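PDB 6NPS: AxyAgu115A from Amphibacillus xylanus NBRC 15112, which probably removes alpha-linked glucuronic acid side groups from xylans such as arabinoglucuronoxylan, acting as a family GH115 alpha-glucuronidase. Local coordinates for residues 799-804 with 848-853; 881-886 with 929-934; 783-788 with 963-968; 793-798 with 943-948. The protein carries 3 engineered substitutions. One frame throughout, in Å; residues are numbered along the deposited sequence.

Contact 1 (799-804 with 848-853); sequences EHFATQ and VEYHFV
The carbonyl oxygen E849 O is gripped by two consecutive backbone amides, A802 N at 2.7 Å and T803 N at 3.3 Å, a classic beta bulge in which A802 and T803 together face E849. It opens the antiparallel pairing of strands 803-808 and 847-854 in the C-terminal domain, whose family belongs to the galactose-binding-like beta-sandwiches. T803 N meets a lone pair in the carbonyl plane, whereas A802 N comes nearly along the C=O axis; E849 N returns a bond of 2.8 Å to T803 O. Just before the bulge, F801 carries CG between its backbone N and carbonyl carbon (chi1 49°), which lays the ring across V848 with V848 CG1 over one face, 3.8 Å from F801 CD1. F801 CB in turn rests over a face of the Y850 ring, toward its rim; Y850 OH is bonded to A798 O. Within the bulge, T803 CG2 runs alongside E849 CB at 3.7 Å. The E849 carboxylate is shared: R931 salt-bridges OE1, and H851 NE2 meets OE2 on its anti side at 2.8 Å, which restrains the imidazole. A802 CB stands over the centre of that imidazole, 3.8 Å from H851 ND1, a buried nitrogen without a partner in the model.

Contact 2 (881-886 with 929-934); sequences GIQVNE and KLRIYA
The Y933 ring has Q883 OE1 at its edge, in plane: Y933 OH donates to Q883 OE1 at 3.1 Å, nearly in line with the amide C=O, and amide and ring planes are 29° apart. The same hydroxyl lies in plane at the edge of the R931 guanidinium, to which the Q883 amide stands almost upright (86° between planes), with Q883 OE1 3.6 Å from R931 CD. F847 also meets the Y933 ring. An extended chain (chi1 180°) carries the Q883 amide this far, and N887 O holds its NE2, fixing the flip. R931 runs beside Q883 in the same direction toward its mate E849. Backbone hydrogen bonds join Q883 with R931 and G881 with Y933; without a side chain, G881 leaves room for Y933 CB, 4.0 Å from G881 CA. On the reverse face, L930 CD1 packs on V884 CG2 at 4.1 Å, beside L862. N885 N donates to K929 O at 2.8 Å, and N885 OD1 stands in for a backbone carbonyl, taking K929 N at 2.8 Å. An apolar face of I882, V884, L930 and I932 turned inward, backed by polar and aromatic side chains, is typical of antiparallel strands in a beta-sandwich.

Contact 3 (783-788 with 963-968); sequences PDMTFV and TYYVGR
Y965 lays its CB over the centre of the F787 ring, 3.6 Å from the centroid and 3° off the normal, where the C-terminal tail passes the start of strand 786-788 in the beta-sandwich domain. Type II beta turns run from P783 to T786 and from Y965 to R968, and a single backbone bridge couples F787 with Y965. Since Y965 CG is placed between its backbone N and carbonyl carbon (chi1 58°), its ring leans beside F787, both side chains pointing the same way; the planes are oblique at 42°, and Y965 CD2 comes within 3.6 Å of F787 CE2. M785 runs alongside Y965 too, its bent chain bringing SD to 3.8 Å from Y965 CE1 in an oblique Met-aromatic contact, while R968 CB sits over one face of the Y965 ring. Were F787 replaced by a serine, Y965 CB would probably lose the ring it rests on, with a gap opened toward I794, I796 and F852. V966 points toward segment 783-788, its CG2 3.6 Å from T786 O, and its backbone is fastened twice: M785 N donates to V966 O at 2.9 Å, V966 N to T786 O at 3.0 Å. V788 N adds a third bond, to Y964 O. In the first turn P783 O accepts T786 N and T786 OG1 from the same face of its plane, the hydroxyl at 2.7 Å. A water at the in-plane edge of the F787 ring accepts from T963 OG1, which also takes S795 N, and donates to V788 O and Y964 O, the last at 2.7 Å.

Contact 4 (793-798 with 943-948); sequences YISIEA and KIVIYP
I794 and I796 pair with I946 and I944 as the hydrogen-bonded positions of an antiparallel ladder, joining the short strand 794-797 to strand 940-948 in the beta-sandwich of the C-terminal domain. Four backbone bonds hold it: I794 N donates to I946 O and I946 N to I794 O, each at 2.8 Å, while I796 and I944 exchange a second such pair. CA-H groups fill in between, V945 CA lying 3.2 Å from I794 O. Apolar contacts occupy the isoleucine face, where I796 and I946 approach through their CD1 atoms at 4.4 Å; Y850 and F852 of strand 847-854 pack against this layer, and L862 of the neighbouring strand 858-866 flanks it. Near the far end, Y793 CB touches Y947 CB at 3.8 Å, while the Y793 ring leads away. The other face, apart from V945, is polar. K943 extends with CG anti to its backbone N (chi1 -176°), passes S795 with CD 3.6 Å from S795 OG, and bends at chi3 to place NZ on the carbonyls of L958 and P960. Cutting K943 back to an alanine is likely to leave these two carbonyls without their ammonium partner and uncover the flank of S795. E797 crosses K943 at a slant, but its OE1 is bonded to T826 OG1 and remains 5.0 Å from K943 NZ. S795 OG is hydrogen-bonded to P960 O, so one carbonyl oxygen serves both S795 and K943.

From the N-terminal side, contact 3 opens first at 783-788 and closes last, at the C-terminal tail, so its loop contains the other three contacts. Contact 4 opens next, at 793-798, and closes at 943-948 within that loop. Inside contact 4, contact 1 closes at 848-853 before contact 2 begins at 881-886; these two follow in series, and no loops cross. Strand 847-854 borders strand 926-934, which joins contacts 1 and 2 side by side, and it also takes strand 786-788 of contact 3 in parallel. Contact 4 packs against this group through I944 on Y850 and on I932, while T963 N is hydrogen-bonded to S795 O between contacts 3 and 4.

Contact 1 (799-804 with 848-853)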
loop_
_atom_site.group_PDB
_atom_site.type_symbol
_atom_site.label_atom_id
_atom_site.label_comp_id
_atom_site.label_asym_id
_atom_site.label_seq_id
_atom_site.Cartn_x
_atom_site.Cartn_y
_atom_site.Cartn_z
ATOM N N GLU A 799 6.130 22.785 28.174
ATOM C CA GLU A 799 6.181 23.090 29.597
ATOM C C GLU A 799 7.611 23.135 30.155
ATOM O O GLU A 799 7.828 23.734 31.215
ATOM C CB GLU A 799 5.312 22.063 30.323
ATOM C CG GLU A 799 5.791 21.594 31.637
ATOM C CD GLU A 799 5.050 20.372 32.146
ATOM O OE1 GLU A 799 3.879 20.149 31.760
ATOM O OE2 GLU A 799 5.645 19.657 32.985
ATOM N N HIS A 800 8.599 22.599 29.438
ATOM C CA HIS A 800 9.987 22.563 29.947
ATOM C C HIS A 800 10.827 23.769 29.513
ATOM O O HIS A 800 11.995 23.650 29.122
ATOM C CB HIS A 800 10.644 21.245 29.543
ATOM C CG HIS A 800 10.020 20.072 30.218
ATOM N ND1 HIS A 800 9.799 18.867 29.592
ATOM C CD2 HIS A 800 9.514 19.943 31.468
ATOM C CE1 HIS A 800 9.189 18.041 30.423
ATOM N NE2 HIS A 800 9.006 18.670 31.570
ATOM N N PHE A 801 10.256 24.966 29.648
ATOM C CA PHE A 801 11.034 26.178 29.482
ATOM C C PHE A 801 11.939 26.395 30.685
ATOM O O PHE A 801 11.639 25.971 31.804
ATOM C CB PHE A 801 10.129 27.385 29.304
ATOM C CG PHE A 801 9.043 27.476 30.313
ATOM C CD1 PHE A 801 7.782 27.002 30.017
ATOM C CD2 PHE A 801 9.272 28.053 31.546
ATOM C CE1 PHE A 801 6.750 27.098 30.934
ATOM C CE2 PHE A 801 8.244 28.143 32.482
ATOM C CZ PHE A 801 6.966 27.671 32.153
ATOM N N ALA A 802 13.050 27.083 30.443
ATOM C CA ALA A 802 14.018 27.357 31.491
ATOM C C ALA A 802 13.589 28.536 32.344
ATOM O O ALA A 802 13.861 28.553 33.544
ATOM C CB ALA A 802 15.406 27.625 30.877
ATOM N N THR A 803 12.928 29.521 31.755
ATOM C CA THR A 803 12.451 30.657 32.524
ATOM C C THR A 803 11.334 31.313 31.734
ATOM O O THR A 803 11.068 30.938 30.592
ATOM C CB THR A 803 13.582 31.650 32.831
ATOM O OG1 THR A 803 13.174 32.497 33.909
ATOM C CG2 THR A 803 13.931 32.490 31.614
ATOM N N GLN A 804 10.674 32.281 32.364
ATOM C CA GLN A 804 9.543 32.964 31.745
ATOM C C GLN A 804 9.456 34.356 32.338
ATOM O O GLN A 804 9.905 34.603 33.462
ATOM C CB GLN A 804 8.237 32.196 31.941
ATOM C CG GLN A 804 7.574 32.301 33.311
ATOM C CD GLN A 804 6.298 31.458 33.371
ATOM O OE1 GLN A 804 5.335 31.702 32.632
ATOM N NE2 GLN A 804 6.286 30.456 34.273
ATOM N N VAL A 848 8.224 32.866 27.246
ATOM C CA VAL A 848 8.917 31.740 27.863
ATOM C C VAL A 848 10.241 31.598 27.137
ATOM O O VAL A 848 10.364 31.953 25.961
ATOM C CB VAL A 848 8.126 30.408 27.819
ATOM C CG1 VAL A 848 6.951 30.474 28.806
ATOM C CG2 VAL A 848 7.641 30.097 26.405
ATOM N N GLU A 849 11.238 31.093 27.846
ATOM C CA GLU A 849 12.585 30.999 27.301
ATOM C C GLU A 849 13.103 29.574 27.443
ATOM O O GLU A 849 13.094 29.015 28.540
ATOM C CB GLU A 849 13.504 31.997 28.011
ATOM C CG GLU A 849 14.965 32.017 27.561
ATOM C CD GLU A 849 15.765 33.094 28.316
ATOM O OE1 GLU A 849 15.487 34.297 28.115
ATOM O OE2 GLU A 849 16.654 32.741 29.122
ATOM N N TYR A 850 13.573 29.014 26.332
ATOM C CA TYR A 850 14.137 27.675 26.261
ATOM C C TYR A 850 15.632 27.777 26.020
ATOM O O TYR A 850 16.089 28.668 25.295
ATOM C CB TYR A 850 13.477 26.868 25.138
ATOM C CG TYR A 850 11.993 26.768 25.290
ATOM C CD1 TYR A 850 11.423 25.680 25.920
ATOM C CD2 TYR A 850 11.148 27.772 24.814
ATOM C CE1 TYR A 850 10.072 25.578 26.070
ATOM C CE2 TYR A 850 9.793 27.670 24.970
ATOM C CZ TYR A 850 9.264 26.582 25.607
ATOM O OH TYR A 850 7.918 26.477 25.784
ATOM N N HIS A 851 16.404 26.894 26.655
ATOM C CA HIS A 851 17.854 26.864 26.484
ATOM C C HIS A 851 18.209 25.579 25.759
ATOM O O HIS A 851 17.689 24.518 26.108
ATOM C CB HIS A 851 18.590 26.938 27.840
ATOM C CG HIS A 851 18.484 28.274 28.508
ATOM N ND1 HIS A 851 18.922 28.508 29.794
ATOM C CD2 HIS A 851 17.971 29.449 28.065
ATOM C CE1 HIS A 851 18.698 29.772 30.111
ATOM N NE2 HIS A 851 18.119 30.365 29.080
ATOM N N PHE A 852 19.069 25.665 24.746
ATOM C CA PHE A 852 19.424 24.453 24.016
ATOM C C PHE A 852 20.817 24.593 23.415
ATOM O O PHE A 852 21.284 25.709 23.141
ATOM C CB PHE A 852 18.381 24.109 22.920
ATOM C CG PHE A 852 18.318 25.097 21.786
ATOM C CD1 PHE A 852 18.986 24.849 20.594
ATOM C CD2 PHE A 852 17.577 26.270 21.903
ATOM C CE1 PHE A 852 18.920 25.765 19.533
ATOM C CE2 PHE A 852 17.512 27.185 20.862
ATOM C CZ PHE A 852 18.185 26.936 19.673
ATOM N N VAL A 853 21.477 23.447 23.217
ATOM C CA VAL A 853 22.899 23.373 22.839
ATOM C C VAL A 853 22.999 22.669 21.488
ATOM O O VAL A 853 22.588 21.511 21.351
ATOM C CB VAL A 853 23.738 22.618 23.884
ATOM C CG1 VAL A 853 25.193 22.362 23.370
ATOM C CG2 VAL A 853 23.774 23.395 25.229
HETATM O O HOH W 1 14.719 24.935 28.224
#

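Contact 2 (881-886 with 929-934)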
loop_
_atom_site.group_PDB
_atom_site.type_symbol
_atom_site.label_atom_id
_atom_site.label_comp_id
_atom_site.label_asym_id
_atom_site.label_seq_id
_atom_site.Cartn_x
_atom_site.Cartn_y
_atom_site.Cartn_z
ATOM N N GLY A 881 5.710 35.575 18.577
ATOM C CA GLY A 881 7.019 36.187 18.502
ATOM C C GLY A 881 8.077 35.139 18.810
ATOM O O GLY A 881 7.923 34.352 19.752
ATOM N N ILE A 882 9.142 35.129 18.007
ATOM C CA ILE A 882 10.300 34.293 18.322
ATOM C C ILE A 882 11.554 35.149 18.335
ATOM O O ILE A 882 11.741 36.024 17.482
ATOM C CB ILE A 882 10.487 33.094 17.367
ATOM C CG1 ILE A 882 10.939 33.553 15.989
ATOM C CG2 ILE A 882 9.214 32.244 17.274
ATOM C CD1 ILE A 882 11.689 32.488 15.209
ATOM N N GLN A 883 12.419 34.890 19.310
ATOM C CA GLN A 883 13.709 35.545 19.367
ATOM C C GLN A 883 14.774 34.520 19.707
ATOM O O GLN A 883 14.648 33.791 20.698
ATOM C CB GLN A 883 13.717 36.659 20.393
ATOM C CG GLN A 883 15.040 37.349 20.479
ATOM C CD GLN A 883 15.016 38.436 21.505
ATOM O OE1 GLN A 883 14.122 38.478 22.348
ATOM N NE2 GLN A 883 15.989 39.330 21.446
ATOM N N VAL A 884 15.810 34.470 18.881
ATOM C CA VAL A 884 16.927 33.547 19.050
ATOM C C VAL A 884 18.122 34.358 19.510
ATOM O O VAL A 884 18.565 35.273 18.806
ATOM C CB VAL A 884 17.230 32.786 17.754
ATOM C CG1 VAL A 884 18.509 31.942 17.888
ATOM C CG2 VAL A 884 16.042 31.931 17.392
ATOM N N ASN A 885 18.634 34.033 20.694
ATOM C CA ASN A 885 19.810 34.701 21.274
ATOM C C ASN A 885 19.515 36.201 21.327
ATOM O O ASN A 885 18.473 36.600 21.880
ATOM C CB ASN A 885 21.053 34.297 20.482
ATOM C CG ASN A 885 21.331 32.794 20.541
ATOM O OD1 ASN A 885 21.223 32.165 21.599
ATOM N ND2 ASN A 885 21.702 32.219 19.398
ATOM N N GLU A 886 20.366 37.061 20.769
ATOM C CA GLU A 886 20.152 38.497 20.856
ATOM C C GLU A 886 19.671 39.123 19.551
ATOM O O GLU A 886 19.618 40.353 19.449
ATOM C CB GLU A 886 21.429 39.190 21.340
ATOM C CG GLU A 886 21.633 39.106 22.862
ATOM C CD GLU A 886 20.363 39.385 23.717
ATOM O OE1 GLU A 886 20.362 38.956 24.893
ATOM O OE2 GLU A 886 19.385 40.033 23.255
ATOM N N LYS A 929 19.665 30.474 23.239
ATOM C CA LYS A 929 18.420 30.847 23.906
ATOM C C LYS A 929 17.339 31.069 22.857
ATOM O O LYS A 929 17.608 31.668 21.811
ATOM C CB LYS A 929 18.573 32.135 24.700
ATOM C CG LYS A 929 19.129 31.997 26.102
ATOM C CD LYS A 929 19.859 33.286 26.532
ATOM C CE LYS A 929 18.920 34.499 26.786
ATOM N NZ LYS A 929 18.061 34.986 25.641
ATOM N N LEU A 930 16.125 30.591 23.138
ATOM C CA LEU A 930 14.962 30.810 22.283
ATOM C C LEU A 930 13.836 31.381 23.135
ATOM O O LEU A 930 13.413 30.745 24.104
ATOM C CB LEU A 930 14.507 29.507 21.598
ATOM C CG LEU A 930 13.079 29.548 21.018
ATOM C CD1 LEU A 930 13.014 30.408 19.736
ATOM C CD2 LEU A 930 12.479 28.133 20.760
ATOM N N ARG A 931 13.360 32.576 22.793
ATOM C CA ARG A 931 12.211 33.178 23.465
ATOM C C ARG A 931 11.003 33.088 22.563
ATOM O O ARG A 931 11.084 33.451 21.384
ATOM C CB ARG A 931 12.475 34.639 23.827
ATOM C CG ARG A 931 13.539 34.814 24.861
ATOM C CD ARG A 931 13.787 36.276 25.230
ATOM N NE ARG A 931 14.754 36.313 26.318
ATOM C CZ ARG A 931 15.119 37.406 26.972
ATOM N NH1 ARG A 931 14.601 38.578 26.647
ATOM N NH2 ARG A 931 16.006 37.317 27.956
ATOM N N ILE A 932 9.880 32.635 23.115
ATOM C CA ILE A 932 8.603 32.662 22.416
ATOM C C ILE A 932 7.693 33.660 23.123
ATOM O O ILE A 932 7.434 33.543 24.335
ATOM C CB ILE A 932 7.965 31.272 22.360
ATOM C CG1 ILE A 932 8.994 30.290 21.777
ATOM C CG2 ILE A 932 6.659 31.312 21.585
ATOM C CD1 ILE A 932 8.438 28.939 21.576
ATOM N N TYR A 933 7.235 34.661 22.377
ATOM C CA TYR A 933 6.352 35.698 22.901
ATOM C C TYR A 933 4.930 35.437 22.432
ATOM O O TYR A 933 4.698 35.104 21.256
ATOM C CB TYR A 933 6.762 37.095 22.423
ATOM C CG TYR A 933 8.081 37.630 22.884
ATOM C CD1 TYR A 933 9.270 37.238 22.282
ATOM C CD2 TYR A 933 8.147 38.586 23.897
ATOM C CE1 TYR A 933 10.495 37.762 22.706
ATOM C CE2 TYR A 933 9.363 39.112 24.324
ATOM C CZ TYR A 933 10.526 38.700 23.718
ATOM O OH TYR A 933 11.732 39.223 24.123
ATOM N N ALA A 934 3.967 35.639 23.327
ATOM C CA ALA A 934 2.578 35.631 22.892
ATOM C C ALA A 934 2.247 36.930 22.180
ATOM O O ALA A 934 2.679 37.999 22.608
ATOM C CB ALA A 934 1.625 35.450 24.069
#

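Contact 3 (783-788 with 963-968)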
loop_
_atom_site.group_PDB
_atom_site.type_symbol
_atom_site.label_atom_id
_atom_site.label_comp_id
_atom_site.label_asym_id
_atom_site.label_seq_id
_atom_site.Cartn_x
_atom_site.Cartn_y
_atom_site.Cartn_z
ATOM N N PRO A 783 23.049 25.072 32.834
ATOM C CA PRO A 783 21.968 25.152 33.829
ATOM C C PRO A 783 20.889 24.092 33.615
ATOM O O PRO A 783 20.747 23.495 32.539
ATOM C CB PRO A 783 21.390 26.559 33.614
ATOM C CG PRO A 783 22.403 27.290 32.778
ATOM C CD PRO A 783 23.085 26.253 31.955
ATOM N N ASP A 784 20.099 23.877 34.669
ATOM C CA ASP A 784 18.965 22.976 34.557
ATOM C C ASP A 784 18.059 23.441 33.423
ATOM O O ASP A 784 18.027 24.624 33.074
ATOM C CB ASP A 784 18.187 22.903 35.877
ATOM C CG ASP A 784 18.742 21.836 36.831
ATOM O OD1 ASP A 784 18.668 22.014 38.068
ATOM O OD2 ASP A 784 19.271 20.817 36.340
ATOM N N MET A 785 17.374 22.475 32.808
ATOM C CA MET A 785 16.459 22.664 31.687
ATOM C C MET A 785 17.168 23.019 30.385
ATOM O O MET A 785 16.501 23.405 29.425
ATOM C CB MET A 785 15.386 23.724 31.999
ATOM C CG MET A 785 14.727 23.536 33.367
ATOM S SD MET A 785 13.966 21.896 33.542
ATOM C CE MET A 785 12.671 22.064 32.336
ATOM N N THR A 786 18.486 22.835 30.291
ATOM C CA THR A 786 19.164 22.995 29.010
ATOM C C THR A 786 19.025 21.730 28.166
ATOM O O THR A 786 19.505 20.659 28.564
ATOM C CB THR A 786 20.636 23.297 29.214
ATOM O OG1 THR A 786 20.752 24.458 30.033
ATOM C CG2 THR A 786 21.303 23.537 27.863
ATOM N N PHE A 787 18.410 21.859 26.991
ATOM C CA PHE A 787 18.316 20.737 26.070
ATOM C C PHE A 787 19.631 20.590 25.312
ATOM O O PHE A 787 20.249 21.581 24.910
ATOM C CB PHE A 787 17.130 20.929 25.119
ATOM C CG PHE A 787 15.806 20.657 25.775
ATOM C CD1 PHE A 787 15.193 21.621 26.561
ATOM C CD2 PHE A 787 15.191 19.412 25.647
ATOM C CE1 PHE A 787 14.011 21.359 27.202
ATOM C CE2 PHE A 787 14.008 19.138 26.276
ATOM C CZ PHE A 787 13.404 20.121 27.058
ATOM N N VAL A 788 20.097 19.358 25.154
ATOM C CA VAL A 788 21.415 19.129 24.548
ATOM C C VAL A 788 21.214 18.229 23.335
ATOM O O VAL A 788 20.728 17.102 23.477
ATOM C CB VAL A 788 22.419 18.503 25.529
ATOM C CG1 VAL A 788 23.773 18.264 24.813
ATOM C CG2 VAL A 788 22.687 19.417 26.727
ATOM N N THR A 963 13.631 14.946 23.965
ATOM C CA THR A 963 15.031 14.552 24.057
ATOM C C THR A 963 15.623 15.030 25.378
ATOM O O THR A 963 14.950 15.635 26.210
ATOM C CB THR A 963 15.814 15.093 22.862
ATOM O OG1 THR A 963 15.572 16.508 22.734
ATOM C CG2 THR A 963 15.380 14.376 21.557
ATOM N N TYR A 964 16.906 14.774 25.573
ATOM C CA TYR A 964 17.506 14.950 26.885
ATOM C C TYR A 964 17.650 16.428 27.262
ATOM O O TYR A 964 18.049 17.261 26.437
ATOM C CB TYR A 964 18.883 14.279 26.908
ATOM C CG TYR A 964 19.669 14.563 28.169
ATOM C CD1 TYR A 964 19.454 13.817 29.325
ATOM C CD2 TYR A 964 20.656 15.544 28.204
ATOM C CE1 TYR A 964 20.185 14.070 30.506
ATOM C CE2 TYR A 964 21.370 15.801 29.367
ATOM C CZ TYR A 964 21.138 15.048 30.506
ATOM O OH TYR A 964 21.863 15.298 31.662
ATOM N N TYR A 965 17.376 16.747 28.539
ATOM C CA TYR A 965 17.723 18.053 29.101
ATOM C C TYR A 965 18.344 17.855 30.469
ATOM O O TYR A 965 18.000 16.912 31.179
ATOM C CB TYR A 965 16.484 19.034 29.234
ATOM C CG TYR A 965 15.334 18.506 30.076
ATOM C CD1 TYR A 965 15.204 18.853 31.417
ATOM C CD2 TYR A 965 14.358 17.672 29.516
ATOM C CE1 TYR A 965 14.155 18.360 32.206
ATOM C CE2 TYR A 965 13.285 17.178 30.283
ATOM C CZ TYR A 965 13.194 17.532 31.642
ATOM O OH TYR A 965 12.154 17.047 32.432
ATOM N N VAL A 966 19.221 18.787 30.846
ATOM C CA VAL A 966 19.953 18.705 32.104
ATOM C C VAL A 966 18.979 18.804 33.266
ATOM O O VAL A 966 18.091 19.662 33.279
ATOM C CB VAL A 966 21.017 19.809 32.147
ATOM C CG1 VAL A 966 21.760 19.852 33.533
ATOM C CG2 VAL A 966 21.993 19.588 31.002
ATOM N N GLY A 967 19.127 17.909 34.243
ATOM C CA GLY A 967 18.187 17.825 35.337
ATOM C C GLY A 967 17.001 16.931 35.071
ATOM O O GLY A 967 16.154 16.779 35.954
ATOM N N ARG A 968 16.930 16.333 33.908
ATOM C CA ARG A 968 15.815 15.478 33.636
ATOM C C ARG A 968 15.814 14.357 34.633
ATOM O O ARG A 968 14.785 14.047 35.155
ATOM C CB ARG A 968 15.856 14.920 32.216
ATOM C CG ARG A 968 14.990 13.704 32.018
ATOM C CD ARG A 968 14.745 13.436 30.560
ATOM N NE ARG A 968 15.726 12.555 29.987
ATOM C CZ ARG A 968 15.636 12.119 28.757
ATOM N NH1 ARG A 968 14.635 12.505 28.041
ATOM N NH2 ARG A 968 16.532 11.323 28.253
HETATM O O HOH W 2 17.808 17.513 23.788
#

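Contact 4 (793-798 with 943-948)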
loop_
_atom_site.group_PDB
_atom_site.type_symbol
_atom_site.label_atom_id
_atom_site.label_comp_id
_atom_site.label_asym_id
_atom_site.label_seq_id
_atom_site.Cartn_x
_atom_site.Cartn_y
_atom_site.Cartn_z
ATOM N N TYR A 793 18.757 16.105 16.655
ATOM C CA TYR A 793 17.566 16.951 16.710
ATOM C C TYR A 793 17.244 17.137 18.177
ATOM O O TYR A 793 17.747 16.399 19.020
ATOM C CB TYR A 793 16.376 16.352 15.951
ATOM C CG TYR A 793 15.886 15.064 16.551
ATOM C CD1 TYR A 793 16.484 13.843 16.209
ATOM C CD2 TYR A 793 14.864 15.055 17.497
ATOM C CE1 TYR A 793 16.039 12.655 16.778
ATOM C CE2 TYR A 793 14.424 13.869 18.069
ATOM C CZ TYR A 793 15.022 12.683 17.714
ATOM O OH TYR A 793 14.571 11.512 18.272
ATOM N N ILE A 794 16.404 18.127 18.475
ATOM C CA ILE A 794 15.952 18.391 19.835
ATOM C C ILE A 794 14.435 18.443 19.814
ATOM O O ILE A 794 13.850 19.007 18.886
ATOM C CB ILE A 794 16.511 19.722 20.373
ATOM C CG1 ILE A 794 18.044 19.690 20.475
ATOM C CG2 ILE A 794 15.858 20.081 21.741
ATOM C CD1 ILE A 794 18.609 21.068 20.797
ATOM N N SER A 795 13.803 17.850 20.828
ATOM C CA SER A 795 12.357 17.819 20.946
ATOM C C SER A 795 12.040 18.179 22.390
ATOM O O SER A 795 12.544 17.530 23.320
ATOM C CB SER A 795 11.791 16.453 20.563
ATOM O OG SER A 795 10.420 16.350 20.923
ATOM N N ILE A 796 11.203 19.204 22.563
ATOM C CA ILE A 796 10.978 19.892 23.832
ATOM C C ILE A 796 9.483 19.896 24.100
ATOM O O ILE A 796 8.722 20.419 23.285
ATOM C CB ILE A 796 11.483 21.343 23.778
ATOM C CG1 ILE A 796 12.992 21.392 23.532
ATOM C CG2 ILE A 796 11.110 22.079 25.061
ATOM C CD1 ILE A 796 13.493 22.774 23.178
ATOM N N GLU A 797 9.047 19.327 25.223
ATOM C CA GLU A 797 7.672 19.613 25.616
ATOM C C GLU A 797 7.617 21.058 26.101
ATOM O O GLU A 797 8.520 21.533 26.800
ATOM C CB GLU A 797 7.156 18.641 26.673
ATOM C CG GLU A 797 7.437 17.180 26.354
ATOM C CD GLU A 797 6.332 16.441 25.580
ATOM O OE1 GLU A 797 5.502 17.060 24.872
ATOM O OE2 GLU A 797 6.308 15.195 25.692
ATOM N N ALA A 798 6.583 21.777 25.659
ATOM C CA ALA A 798 6.557 23.224 25.810
ATOM C C ALA A 798 6.605 23.640 27.276
ATOM O O ALA A 798 7.061 24.741 27.599
ATOM C CB ALA A 798 5.293 23.777 25.102
ATOM N N LYS A 943 4.613 21.409 21.747
ATOM C CA LYS A 943 5.928 20.802 21.563
ATOM C C LYS A 943 6.701 21.664 20.576
ATOM O O LYS A 943 6.114 22.288 19.687
ATOM C CB LYS A 943 5.807 19.333 21.055
ATOM C CG LYS A 943 7.169 18.582 20.940
ATOM C CD LYS A 943 7.025 17.229 20.225
ATOM C CE LYS A 943 6.299 16.245 21.070
ATOM N NZ LYS A 943 6.397 14.918 20.435
ATOM N N ILE A 944 8.019 21.712 20.762
ATOM C CA ILE A 944 8.940 22.381 19.850
ATOM C C ILE A 944 9.963 21.344 19.399
ATOM O O ILE A 944 10.544 20.642 20.234
ATOM C CB ILE A 944 9.666 23.554 20.531
ATOM C CG1 ILE A 944 8.664 24.486 21.228
ATOM C CG2 ILE A 944 10.554 24.271 19.538
ATOM C CD1 ILE A 944 9.309 25.435 22.244
ATOM N N VAL A 945 10.238 21.296 18.100
ATOM C CA VAL A 945 11.263 20.411 17.557
ATOM C C VAL A 945 12.256 21.255 16.772
ATOM O O VAL A 945 11.844 22.118 15.994
ATOM C CB VAL A 945 10.633 19.326 16.668
ATOM C CG1 VAL A 945 11.724 18.432 16.102
ATOM C CG2 VAL A 945 9.610 18.522 17.483
ATOM N N ILE A 946 13.561 21.004 16.969
ATOM C CA ILE A 946 14.623 21.754 16.308
ATOM C C ILE A 946 15.583 20.763 15.648
ATOM O O ILE A 946 16.024 19.800 16.286
ATOM C CB ILE A 946 15.380 22.665 17.308
ATOM C CG1 ILE A 946 14.407 23.609 18.061
ATOM C CG2 ILE A 946 16.494 23.453 16.606
ATOM C CD1 ILE A 946 15.055 24.311 19.331
ATOM N N TYR A 947 15.932 21.009 14.390
ATOM C CA TYR A 947 16.771 20.071 13.657
ATOM C C TYR A 947 17.450 20.830 12.534
ATOM O O TYR A 947 16.976 21.892 12.132
ATOM C CB TYR A 947 15.965 18.882 13.109
ATOM C CG TYR A 947 14.729 19.235 12.314
ATOM C CD1 TYR A 947 13.505 19.420 12.946
ATOM C CD2 TYR A 947 14.780 19.380 10.930
ATOM C CE1 TYR A 947 12.357 19.728 12.222
ATOM C CE2 TYR A 947 13.631 19.700 10.199
ATOM C CZ TYR A 947 12.431 19.859 10.852
ATOM O OH TYR A 947 11.294 20.179 10.150
ATOM N N PRO A 948 18.601 20.354 12.055
ATOM C CA PRO A 948 19.345 21.152 11.071
ATOM C C PRO A 948 18.570 21.265 9.763
ATOM O O PRO A 948 17.746 20.410 9.415
ATOM C CB PRO A 948 20.678 20.396 10.901
ATOM C CG PRO A 948 20.621 19.176 11.796
ATOM C CD PRO A 948 19.390 19.254 12.652
#